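Local coordinates for Tle cognate immunity protein 4 C-terminal domain-containing protein (Pseudomonas aeruginosa PAO1, PDB 4R1D) that probably protects Pseudomonas aeruginosa from its own type VI secretion lipase effector Tle4 by binding it as the cognate immunity protein Tli4, at residues W6-D17 with T290-P299; Y28-Y37 with F147-A155. All coordinates share one frame; numbering follows the deposited sequence. Where two conformers were deposited one is given.

Overall arrangement
From the N terminus, the chain forms the hairpin of strands 7-11 and 14-18, whose second strand is joined by strand 296-297, the last strand of the modelled chain; contact 1 thus closes a loop of 272 residues. Strand 23-30 follows directly and pairs with strand 33-38, and this hairpin meets the strands 146-149 and 152-155 in contact 2, which closes a shorter loop nested wholly inside the first. Both contacts bring the N-terminal family region against the C-terminal one. Their centres lie about 17 Å apart, yet they touch: G12 O and C148 N, 2.9 Å apart, probably hydrogen-bond, and F11 packs on Y28.

Contact 1 (W6-D17 with T290-P299); sequences WITHCFGRFLID and TIVDSIRVRP
R296 turns CG between its backbone N and carbonyl carbon (chi1 74°) and bends again at chi2 (-79°), which folds the guanidinium back over L15 and up to D17. L15 CB lies over one guanidinium face, while R296 NH1 reaches D17 OD1 at 3.0 Å in a salt bridge. That bond lies near the guanidinium plane but meets OD1 from above the carboxylate plane; T8 OG1 donates to D17 OD1 at 2.7 Å from the opposite face. R296 NH1 also donates to S294 O, so two acceptors fix the group's rotation. The other carboxylate oxygen, D17 OD2, has a salt bridge to K3.

S294 OG, placed between its backbone N and carbonyl carbon (chi1 82°), accepts from D17 N at 2.7 Å and donates to I291 O. Beside it, I16 CD1 lies against I291 CG2 (3.5 Å) and I295 CG1, and F178 adds to this apolar cluster. F14 CE1 touches V297 CG2 at 3.4 Å.

At the other end R298 crosses L15 at about a right angle. Water 1 lies at the guanidinium edge, accepting from R298 NH1 and donating to G12 O and F14 O; the remaining nitrogens bond carbonyls of P142, E144 and G146.

The backbone evidence is reciprocal: L15 N to R296 O is 2.7 Å and R296 N to L15 O is 3.1 Å, with R298 N to R13 O extending the pairing. Paired backbone bonds of H9 with I16 and F11 with F14 add strand 7-11, giving a three-stranded antiparallel sheet: a beta hairpin with a type II' turn at F11-F14 receives strand 296-297 along its second strand.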
loop_
_atom_site.group_PDB
_atom_site.type_symbol
_atom_site.label_atom_id
_atom_site.label_comp_id
_atom_site.label_asym_id
_atom_site.label_seq_id
_atom_site.Cartn_x
_atom_site.Cartn_y
_atom_site.Cartn_z
ATOM N N TRP B 6 1.327 -4.771 -37.561
ATOM C CA TRP B 6 0.858 -4.091 -36.353
ATOM C C TRP B 6 -0.663 -4.125 -36.291
ATOM O O TRP B 6 -1.332 -4.187 -37.323
ATOM C CB TRP B 6 1.367 -2.650 -36.282
ATOM C CG TRP B 6 2.787 -2.548 -35.861
ATOM C CD1 TRP B 6 3.825 -3.350 -36.258
ATOM C CD2 TRP B 6 3.337 -1.613 -34.926
ATOM N NE1 TRP B 6 4.993 -2.946 -35.642
ATOM C CE2 TRP B 6 4.715 -1.883 -34.822
ATOM C CE3 TRP B 6 2.797 -0.562 -34.176
ATOM C CZ2 TRP B 6 5.559 -1.148 -33.987
ATOM C CZ3 TRP B 6 3.637 0.164 -33.358
ATOM C CH2 TRP B 6 5.001 -0.126 -33.275
ATOM N N ILE B 7 -1.202 -4.097 -35.075
ATOM C CA ILE B 7 -2.637 -4.227 -34.850
ATOM C C ILE B 7 -3.209 -2.963 -34.210
ATOM O O ILE B 7 -2.677 -2.467 -33.208
ATOM C CB ILE B 7 -2.934 -5.425 -33.917
ATOM C CG1 ILE B 7 -2.407 -6.724 -34.530
ATOM C CG2 ILE B 7 -4.421 -5.534 -33.605
ATOM C CD1 ILE B 7 -2.454 -7.912 -33.581
ATOM N N THR B 8 -4.289 -2.451 -34.784
ATOM C CA THR B 8 -4.998 -1.306 -34.214
ATOM C C THR B 8 -5.987 -1.796 -33.159
ATOM O O THR B 8 -6.872 -2.601 -33.456
ATOM C CB THR B 8 -5.742 -0.510 -35.308
ATOM O OG1 THR B 8 -4.793 0.046 -36.230
ATOM C CG2 THR B 8 -6.590 0.602 -34.695
ATOM N N HIS B 9 -5.819 -1.318 -31.926
ATOM C CA HIS B 9 -6.618 -1.761 -30.795
ATOM C C HIS B 9 -7.552 -0.642 -30.338
ATOM O O HIS B 9 -7.196 0.533 -30.390
ATOM C CB HIS B 9 -5.712 -2.138 -29.611
ATOM C CG HIS B 9 -4.819 -3.309 -29.872
ATOM N ND1 HIS B 9 -5.186 -4.604 -29.579
ATOM C CD2 HIS B 9 -3.565 -3.377 -30.374
ATOM C CE1 HIS B 9 -4.205 -5.424 -29.908
ATOM N NE2 HIS B 9 -3.206 -4.705 -30.389
ATOM N N CYS B 10 -8.743 -1.017 -29.888
ATOM C CA CYS B 10 -9.670 -0.066 -29.280
ATOM C C CYS B 10 -9.565 -0.175 -27.772
ATOM O O CYS B 10 -9.730 -1.259 -27.218
ATOM C CB CYS B 10 -11.104 -0.396 -29.636
ATOM S SG CYS B 10 -11.494 -0.390 -31.386
ATOM N N PHE B 11 -9.293 0.949 -27.115
ATOM C CA PHE B 11 -9.324 1.016 -25.657
ATOM C C PHE B 11 -10.149 2.245 -25.270
ATOM O O PHE B 11 -9.807 3.370 -25.635
ATOM C CB PHE B 11 -7.909 1.121 -25.075
ATOM C CG PHE B 11 -7.017 -0.050 -25.404
ATOM C CD1 PHE B 11 -7.369 -1.344 -25.031
ATOM C CD2 PHE B 11 -5.813 0.150 -26.062
ATOM C CE1 PHE B 11 -6.538 -2.423 -25.331
ATOM C CE2 PHE B 11 -4.973 -0.919 -26.366
ATOM C CZ PHE B 11 -5.336 -2.207 -25.997
ATOM N N GLY B 12 -11.259 2.036 -24.578
ATOM C CA GLY B 12 -12.097 3.162 -24.188
ATOM C C GLY B 12 -12.544 3.927 -25.422
ATOM O O GLY B 12 -13.107 3.330 -26.347
ATOM N N ARG B 13 -12.278 5.234 -25.454
ATOM C CA ARG B 13 -12.687 6.070 -26.588
ATOM C C ARG B 13 -11.612 6.140 -27.657
ATOM O O ARG B 13 -11.794 6.813 -28.674
ATOM C CB ARG B 13 -13.011 7.507 -26.127
ATOM C CG ARG B 13 -14.026 7.604 -24.993
ATOM C CD ARG B 13 -15.476 7.468 -25.465
ATOM N NE ARG B 13 -16.398 7.220 -24.351
ATOM C CZ ARG B 13 -17.724 7.171 -24.468
ATOM N NH1 ARG B 13 -18.294 7.382 -25.652
ATOM N NH2 ARG B 13 -18.484 6.919 -23.407
ATOM N N PHE B 14 -10.501 5.442 -27.438
ATOM C CA PHE B 14 -9.306 5.654 -28.250
ATOM C C PHE B 14 -8.857 4.449 -29.071
ATOM O O PHE B 14 -9.282 3.325 -28.827
ATOM C CB PHE B 14 -8.155 6.169 -27.367
ATOM C CG PHE B 14 -8.364 7.586 -26.899
ATOM C CD1 PHE B 14 -7.736 8.643 -27.546
ATOM C CD2 PHE B 14 -9.230 7.860 -25.852
ATOM C CE1 PHE B 14 -7.951 9.944 -27.145
ATOM C CE2 PHE B 14 -9.453 9.170 -25.444
ATOM C CZ PHE B 14 -8.814 10.207 -26.090
ATOM N N LEU B 15 -7.990 4.715 -30.042
ATOM C CA LEU B 15 -7.295 3.673 -30.802
ATOM C C LEU B 15 -5.789 3.843 -30.620
ATOM O O LEU B 15 -5.306 4.955 -30.413
ATOM C CB LEU B 15 -7.604 3.809 -32.302
ATOM C CG LEU B 15 -9.061 3.775 -32.756
ATOM C CD1 LEU B 15 -9.133 4.069 -34.256
ATOM C CD2 LEU B 15 -9.688 2.433 -32.443
ATOM N N ILE B 16 -5.053 2.740 -30.725
ATOM C CA ILE B 16 -3.603 2.768 -30.686
ATOM C C ILE B 16 -3.090 1.551 -31.443
ATOM O O ILE B 16 -3.740 0.509 -31.444
ATOM C CB ILE B 16 -3.072 2.737 -29.230
ATOM C CG1 ILE B 16 -1.585 3.089 -29.195
ATOM C CG2 ILE B 16 -3.337 1.372 -28.579
ATOM C CD1 ILE B 16 -1.018 3.227 -27.770
ATOM N N ASP B 17 -1.935 1.681 -32.093
ATOM C CA ASP B 17 -1.340 0.560 -32.814
ATOM C C ASP B 17 -0.190 -0.070 -32.036
ATOM O O ASP B 17 0.635 0.639 -31.474
ATOM C CB ASP B 17 -0.829 1.017 -34.188
ATOM C CG ASP B 17 -1.915 1.686 -35.033
ATOM O OD1 ASP B 17 -3.117 1.514 -34.751
ATOM O OD2 ASP B 17 -1.557 2.393 -35.995
ATOM N N THR B 290 6.673 5.600 -32.593
ATOM C CA THR B 290 5.755 4.871 -33.463
ATOM C C THR B 290 4.441 4.559 -32.735
ATOM O O THR B 290 3.350 4.770 -33.274
ATOM C CB THR B 290 6.419 3.594 -34.019
ATOM O OG1 THR B 290 7.634 3.958 -34.696
ATOM C CG2 THR B 290 5.485 2.872 -34.994
ATOM N N ILE B 291 4.545 4.083 -31.499
ATOM C CA ILE B 291 3.347 3.828 -30.703
ATOM C C ILE B 291 2.570 5.100 -30.362
ATOM O O ILE B 291 1.363 5.178 -30.572
ATOM C CB ILE B 291 3.675 3.076 -29.402
ATOM C CG1 ILE B 291 4.148 1.657 -29.707
ATOM C CG2 ILE B 291 2.442 3.001 -28.521
ATOM C CD1 ILE B 291 4.599 0.894 -28.478
ATOM N N VAL B 292 3.259 6.094 -29.811
ATOM C CA VAL B 292 2.580 7.307 -29.358
ATOM C C VAL B 292 1.916 8.029 -30.531
ATOM O O VAL B 292 0.795 8.494 -30.428
ATOM C CB VAL B 292 3.560 8.239 -28.605
ATOM C CG1 VAL B 292 2.979 9.639 -28.435
ATOM C CG2 VAL B 292 3.926 7.615 -27.241
ATOM N N ASP B 293 2.601 8.086 -31.661
ATOM C CA ASP B 293 2.048 8.776 -32.819
ATOM C C ASP B 293 0.817 8.069 -33.399
ATOM O O ASP B 293 0.127 8.629 -34.242
ATOM C CB ASP B 293 3.118 8.973 -33.892
ATOM C CG ASP B 293 4.108 10.063 -33.537
ATOM O OD1 ASP B 293 3.751 10.996 -32.781
ATOM O OD2 ASP B 293 5.256 9.987 -34.021
ATOM N N SER B 294 0.535 6.850 -32.935
ATOM C CA SER B 294 -0.639 6.110 -33.390
ATOM C C SER B 294 -1.874 6.344 -32.514
ATOM O O SER B 294 -2.951 5.833 -32.809
ATOM C CB SER B 294 -0.336 4.608 -33.479
ATOM O OG SER B 294 -0.450 3.972 -32.214
ATOM N N ILE B 295 -1.717 7.096 -31.425
ATOM C CA ILE B 295 -2.832 7.349 -30.512
ATOM C C ILE B 295 -3.817 8.356 -31.093
ATOM O O ILE B 295 -3.438 9.476 -31.450
ATOM C CB ILE B 295 -2.330 7.896 -29.159
ATOM C CG1 ILE B 295 -1.359 6.895 -28.515
ATOM C CG2 ILE B 295 -3.509 8.269 -28.256
ATOM C CD1 ILE B 295 -0.674 7.422 -27.242
ATOM N N ARG B 296 -5.078 7.957 -31.191
ATOM C CA ARG B 296 -6.125 8.866 -31.645
ATOM C C ARG B 296 -7.500 8.467 -31.120
ATOM O O ARG B 296 -7.754 7.299 -30.837
ATOM C CB ARG B 296 -6.135 8.984 -33.182
ATOM C CG ARG B 296 -6.707 7.784 -33.946
ATOM C CD ARG B 296 -5.707 6.660 -34.055
ATOM N NE ARG B 296 -6.070 5.708 -35.115
ATOM C CZ ARG B 296 -5.390 4.600 -35.396
ATOM N NH1 ARG B 296 -4.312 4.275 -34.692
ATOM N NH2 ARG B 296 -5.789 3.805 -36.386
ATOM N N VAL B 297 -8.380 9.453 -30.980
ATOM C CA VAL B 297 -9.760 9.204 -30.632
ATOM C C VAL B 297 -10.364 8.348 -31.727
ATOM O O VAL B 297 -10.108 8.573 -32.908
ATOM C CB VAL B 297 -10.557 10.519 -30.554
ATOM C CG1 VAL B 297 -12.021 10.235 -30.286
ATOM C CG2 VAL B 297 -9.985 11.420 -29.479
ATOM N N ARG B 298 -11.161 7.362 -31.340
ATOM C CA ARG B 298 -11.802 6.505 -32.324
ATOM C C ARG B 298 -12.800 7.342 -33.117
ATOM O O ARG B 298 -13.700 7.938 -32.531
ATOM C CB ARG B 298 -12.529 5.347 -31.639
ATOM C CG ARG B 298 -13.088 4.315 -32.623
ATOM C CD ARG B 298 -13.771 3.148 -31.921
ATOM N NE ARG B 298 -15.135 3.464 -31.502
ATOM C CZ ARG B 298 -15.495 3.744 -30.258
ATOM N NH1 ARG B 298 -14.587 3.745 -29.280
ATOM N NH2 ARG B 298 -16.766 4.013 -29.982
ATOM N N PRO B 299 -12.644 7.395 -34.452
ATOM C CA PRO B 299 -13.644 8.119 -35.251
ATOM C C PRO B 299 -15.005 7.463 -35.111
ATOM O O PRO B 299 -15.095 6.238 -35.228
ATOM C CB PRO B 299 -13.141 7.944 -36.691
ATOM C CG PRO B 299 -11.680 7.636 -36.557
ATOM C CD PRO B 299 -11.564 6.840 -35.282
HETATM O O HOH W 1 -12.058 2.816 -28.873
HETATM O O HOH W 2 -14.602 7.522 -29.389
HETATM O O HOH W 3 -3.341 2.822 -37.822
#

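Contact 2 (Y28-Y37 with F147-A155); sequences YYLWGDRIEY and FCIDHAYIA
Y28 turns one ring face to the backbone of I149, whose CA stands 3.7 Å from the ring centroid and only 8° off the normal, a CH-pi contact over the ring centre. I149 CG2 lies 3.6 Å from Y28 CG, so the ring packs on both the backbone and the side chain of I149, while F147 CE2 approaches Y28 CD1 obliquely. The carboxylate of D150 comes to the ring edge, its plane nearly upright to the ring, with D150 OD2 lying 3.3 Å from Y28 CE2. Water 4, at the edge in the ring plane, joins Y28 OH to D150 OD1, and water 5 donates to D150 OD2 and I35 O. Both carboxylate oxygens therefore have a water bridge to the hairpin.

Y37 has CG anti to its backbone N, which carries the ring across to H151. H151 CD2 sits over the centre of that ring, 3.5 Å from Y37 CZ, and the ring planes are inclined at 39°, an oblique aromatic pair. H106 meets the H151 ring as well. I35 CD1 and I149 CD1 are 4.1 Å apart where these two side chains cross at about a right angle.

The axes of the short segments 28-30 and 147-149 come within 8.6 Å, at 131° between their N-to-C directions. No direct hydrogen bond joins the two hairpins, which meet by packing and through waters. Helix 119-132 touches I154 through L129, Y108 of strand 107-115 packs on I149 and H151, and strand 133-135 lies alongside strand 152-155.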
loop_
_atom_site.group_PDB
_atom_site.type_symbol
_atom_site.label_atom_id
_atom_site.label_comp_id
_atom_site.label_asym_id
_atom_site.label_seq_id
_atom_site.Cartn_x
_atom_site.Cartn_y
_atom_site.Cartn_z
ATOM N N TYR B 28 -10.575 -1.840 -17.319
ATOM C CA TYR B 28 -11.546 -0.791 -17.619
ATOM C C TYR B 28 -12.319 -0.496 -16.362
ATOM O O TYR B 28 -12.647 -1.415 -15.611
ATOM C CB TYR B 28 -12.511 -1.255 -18.707
ATOM C CG TYR B 28 -11.773 -1.680 -19.934
ATOM C CD1 TYR B 28 -11.361 -0.739 -20.864
ATOM C CD2 TYR B 28 -11.449 -3.012 -20.143
ATOM C CE1 TYR B 28 -10.655 -1.107 -21.982
ATOM C CE2 TYR B 28 -10.740 -3.401 -21.272
ATOM C CZ TYR B 28 -10.351 -2.439 -22.185
ATOM O OH TYR B 28 -9.648 -2.795 -23.311
ATOM N N TYR B 29 -12.614 0.779 -16.136
ATOM C CA TYR B 29 -13.208 1.196 -14.874
ATOM C C TYR B 29 -14.327 2.195 -15.132
ATOM O O TYR B 29 -14.149 3.157 -15.885
ATOM C CB TYR B 29 -12.129 1.834 -13.972
ATOM C CG TYR B 29 -10.864 1.007 -13.882
ATOM C CD1 TYR B 29 -9.883 1.104 -14.859
ATOM C CD2 TYR B 29 -10.653 0.135 -12.819
ATOM C CE1 TYR B 29 -8.723 0.348 -14.792
ATOM C CE2 TYR B 29 -9.480 -0.640 -12.743
ATOM C CZ TYR B 29 -8.532 -0.523 -13.731
ATOM O OH TYR B 29 -7.374 -1.266 -13.673
ATOM N N LEU B 30 -15.468 1.957 -14.488
ATOM C CA LEU B 30 -16.639 2.810 -14.631
ATOM C C LEU B 30 -17.004 3.374 -13.258
ATOM O O LEU B 30 -17.183 2.619 -12.301
ATOM C CB LEU B 30 -17.797 1.980 -15.188
ATOM C CG LEU B 30 -19.079 2.692 -15.589
ATOM C CD1 LEU B 30 -18.819 3.700 -16.709
ATOM C CD2 LEU B 30 -20.100 1.643 -16.006
ATOM N N TRP B 31 -17.120 4.699 -13.179
ATOM C CA TRP B 31 -17.357 5.376 -11.911
ATOM C C TRP B 31 -16.356 4.867 -10.875
ATOM O O TRP B 31 -16.669 4.729 -9.701
ATOM C CB TRP B 31 -18.813 5.200 -11.457
ATOM C CG TRP B 31 -19.786 5.797 -12.450
ATOM C CD1 TRP B 31 -20.522 5.125 -13.385
ATOM C CD2 TRP B 31 -20.103 7.182 -12.612
ATOM N NE1 TRP B 31 -21.270 6.009 -14.125
ATOM C CE2 TRP B 31 -21.034 7.280 -13.668
ATOM C CE3 TRP B 31 -19.679 8.353 -11.974
ATOM C CZ2 TRP B 31 -21.557 8.500 -14.095
ATOM C CZ3 TRP B 31 -20.204 9.563 -12.393
ATOM C CH2 TRP B 31 -21.130 9.629 -13.444
ATOM N N GLY B 32 -15.133 4.606 -11.336
ATOM C CA GLY B 32 -14.035 4.278 -10.447
ATOM C C GLY B 32 -13.863 2.806 -10.120
ATOM O O GLY B 32 -12.848 2.421 -9.557
ATOM N N ASP B 33 -14.841 1.979 -10.482
ATOM C CA ASP B 33 -14.802 0.554 -10.158
ATOM C C ASP B 33 -14.582 -0.296 -11.408
ATOM O O ASP B 33 -15.135 -0.004 -12.461
ATOM C CB ASP B 33 -16.115 0.152 -9.478
ATOM C CG ASP B 33 -16.317 0.861 -8.149
ATOM O OD1 ASP B 33 -15.343 0.953 -7.371
ATOM O OD2 ASP B 33 -17.437 1.338 -7.881
ATOM N N ARG B 34 -13.781 -1.350 -11.294
ATOM C CA ARG B 34 -13.472 -2.164 -12.463
ATOM C C ARG B 34 -14.678 -2.897 -13.040
ATOM O O ARG B 34 -15.458 -3.499 -12.306
ATOM C CB ARG B 34 -12.390 -3.179 -12.118
ATOM C CG ARG B 34 -12.031 -4.094 -13.282
ATOM C CD ARG B 34 -10.725 -4.814 -13.011
ATOM N NE ARG B 34 -10.431 -5.767 -14.077
ATOM C CZ ARG B 34 -9.603 -6.802 -13.954
ATOM N NH1 ARG B 34 -8.971 -7.014 -12.805
ATOM N NH2 ARG B 34 -9.404 -7.625 -14.985
ATOM N N ILE B 35 -14.835 -2.817 -14.360
ATOM C CA ILE B 35 -15.772 -3.681 -15.053
ATOM C C ILE B 35 -14.950 -4.842 -15.605
ATOM O O ILE B 35 -14.120 -4.672 -16.506
ATOM C CB ILE B 35 -16.607 -2.950 -16.143
ATOM C CG1 ILE B 35 -17.549 -3.948 -16.829
ATOM C CG2 ILE B 35 -15.711 -2.214 -17.147
ATOM C CD1 ILE B 35 -18.805 -3.302 -17.419
ATOM N N GLU B 36 -15.159 -6.004 -14.997
ATOM C CA GLU B 36 -14.364 -7.204 -15.253
ATOM C C GLU B 36 -15.076 -8.155 -16.202
ATOM O O GLU B 36 -16.224 -8.538 -15.972
ATOM C CB GLU B 36 -14.077 -7.916 -13.927
ATOM C CG GLU B 36 -13.161 -9.126 -14.066
ATOM C CD GLU B 36 -13.083 -9.962 -12.799
ATOM O OE1 GLU B 36 -13.885 -9.719 -11.874
ATOM O OE2 GLU B 36 -12.218 -10.871 -12.734
ATOM N N TYR B 37 -14.387 -8.546 -17.271
ATOM C CA TYR B 37 -14.920 -9.535 -18.198
ATOM C C TYR B 37 -14.789 -10.936 -17.601
ATOM O O TYR B 37 -13.723 -11.321 -17.115
ATOM C CB TYR B 37 -14.184 -9.456 -19.536
ATOM C CG TYR B 37 -14.450 -10.657 -20.399
ATOM C CD1 TYR B 37 -15.682 -10.837 -21.010
ATOM C CD2 TYR B 37 -13.480 -11.630 -20.573
ATOM C CE1 TYR B 37 -15.935 -11.955 -21.781
ATOM C CE2 TYR B 37 -13.719 -12.747 -21.338
ATOM C CZ TYR B 37 -14.941 -12.905 -21.940
ATOM O OH TYR B 37 -15.156 -14.023 -22.704
ATOM N N PHE B 147 -17.630 3.508 -25.335
ATOM C CA PHE B 147 -16.418 3.188 -24.592
ATOM C C PHE B 147 -16.108 1.692 -24.726
ATOM O O PHE B 147 -16.837 0.851 -24.210
ATOM C CB PHE B 147 -16.643 3.576 -23.126
ATOM C CG PHE B 147 -15.424 3.431 -22.255
ATOM C CD1 PHE B 147 -14.505 4.465 -22.144
ATOM C CD2 PHE B 147 -15.212 2.274 -21.533
ATOM C CE1 PHE B 147 -13.387 4.330 -21.330
ATOM C CE2 PHE B 147 -14.102 2.138 -20.728
ATOM C CZ PHE B 147 -13.190 3.161 -20.627
ATOM N N CYS B 148 -15.035 1.363 -25.437
ATOM C CA CYS B 148 -14.708 -0.028 -25.714
ATOM C C CYS B 148 -14.057 -0.711 -24.529
ATOM O O CYS B 148 -13.158 -0.157 -23.912
ATOM C CB CYS B 148 -13.790 -0.143 -26.928
ATOM S SG CYS B 148 -14.628 0.149 -28.526
ATOM N N ILE B 149 -14.524 -1.919 -24.236
ATOM C CA ILE B 149 -13.911 -2.779 -23.230
ATOM C C ILE B 149 -13.714 -4.160 -23.876
ATOM O O ILE B 149 -13.914 -4.307 -25.086
ATOM C CB ILE B 149 -14.796 -2.864 -21.969
ATOM C CG1 ILE B 149 -16.133 -3.541 -22.287
ATOM C CG2 ILE B 149 -15.046 -1.452 -21.402
ATOM C CD1 ILE B 149 -17.010 -3.785 -21.076
ATOM N N ASP B 150 -13.327 -5.168 -23.093
ATOM C CA ASP B 150 -13.178 -6.515 -23.638
ATOM C C ASP B 150 -14.484 -6.972 -24.278
ATOM O O ASP B 150 -15.515 -7.001 -23.615
ATOM C CB ASP B 150 -12.838 -7.520 -22.541
ATOM C CG ASP B 150 -11.655 -7.100 -21.718
ATOM O OD1 ASP B 150 -10.514 -7.441 -22.092
ATOM O OD2 ASP B 150 -11.870 -6.422 -20.704
ATOM N N HIS B 151 -14.430 -7.333 -25.559
ATOM C CA HIS B 151 -15.559 -7.977 -26.236
ATOM C C HIS B 151 -16.826 -7.129 -26.348
ATOM O O HIS B 151 -17.883 -7.632 -26.730
ATOM C CB HIS B 151 -15.911 -9.294 -25.545
ATOM C CG HIS B 151 -14.771 -10.259 -25.463
ATOM N ND1 HIS B 151 -14.363 -11.023 -26.536
ATOM C CD2 HIS B 151 -13.958 -10.587 -24.432
ATOM C CE1 HIS B 151 -13.343 -11.782 -26.169
ATOM N NE2 HIS B 151 -13.074 -11.531 -24.898
ATOM N N ALA B 152 -16.740 -5.852 -26.021
ATOM C CA ALA B 152 -17.929 -5.026 -26.059
ATOM C C ALA B 152 -17.615 -3.541 -26.069
ATOM O O ALA B 152 -16.452 -3.135 -26.068
ATOM C CB ALA B 152 -18.839 -5.371 -24.876
ATOM N N TYR B 153 -18.666 -2.732 -26.098
ATOM C CA TYR B 153 -18.519 -1.311 -25.847
ATOM C C TYR B 153 -19.773 -0.745 -25.219
ATOM O O TYR B 153 -20.877 -1.223 -25.457
ATOM C CB TYR B 153 -18.165 -0.542 -27.118
ATOM C CG TYR B 153 -19.238 -0.543 -28.186
ATOM C CD1 TYR B 153 -19.385 -1.622 -29.056
ATOM C CD2 TYR B 153 -20.077 0.549 -28.342
ATOM C CE1 TYR B 153 -20.363 -1.613 -30.041
ATOM C CE2 TYR B 153 -21.049 0.567 -29.321
ATOM C CZ TYR B 153 -21.186 -0.511 -30.165
ATOM O OH TYR B 153 -22.164 -0.469 -31.137
ATOM N N ILE B 154 -19.588 0.271 -24.395
ATOM C CA ILE B 154 -20.707 0.924 -23.753
ATOM C C ILE B 154 -21.163 2.020 -24.698
ATOM O O ILE B 154 -20.476 3.023 -24.881
ATOM C CB ILE B 154 -20.285 1.488 -22.386
ATOM C CG1 ILE B 154 -19.718 0.359 -21.525
ATOM C CG2 ILE B 154 -21.476 2.175 -21.705
ATOM C CD1 ILE B 154 -19.030 0.813 -20.247
ATOM N N ALA B 155 -22.301 1.802 -25.347
ATOM C CA ALA B 155 -22.733 2.695 -26.413
ATOM C C ALA B 155 -23.224 4.034 -25.867
ATOM O O ALA B 155 -23.799 4.101 -24.782
ATOM C CB ALA B 155 -23.826 2.027 -27.254
HETATM O O HOH W 4 -9.289 -5.205 -24.150
HETATM O O HOH W 5 -14.123 -5.597 -19.576
#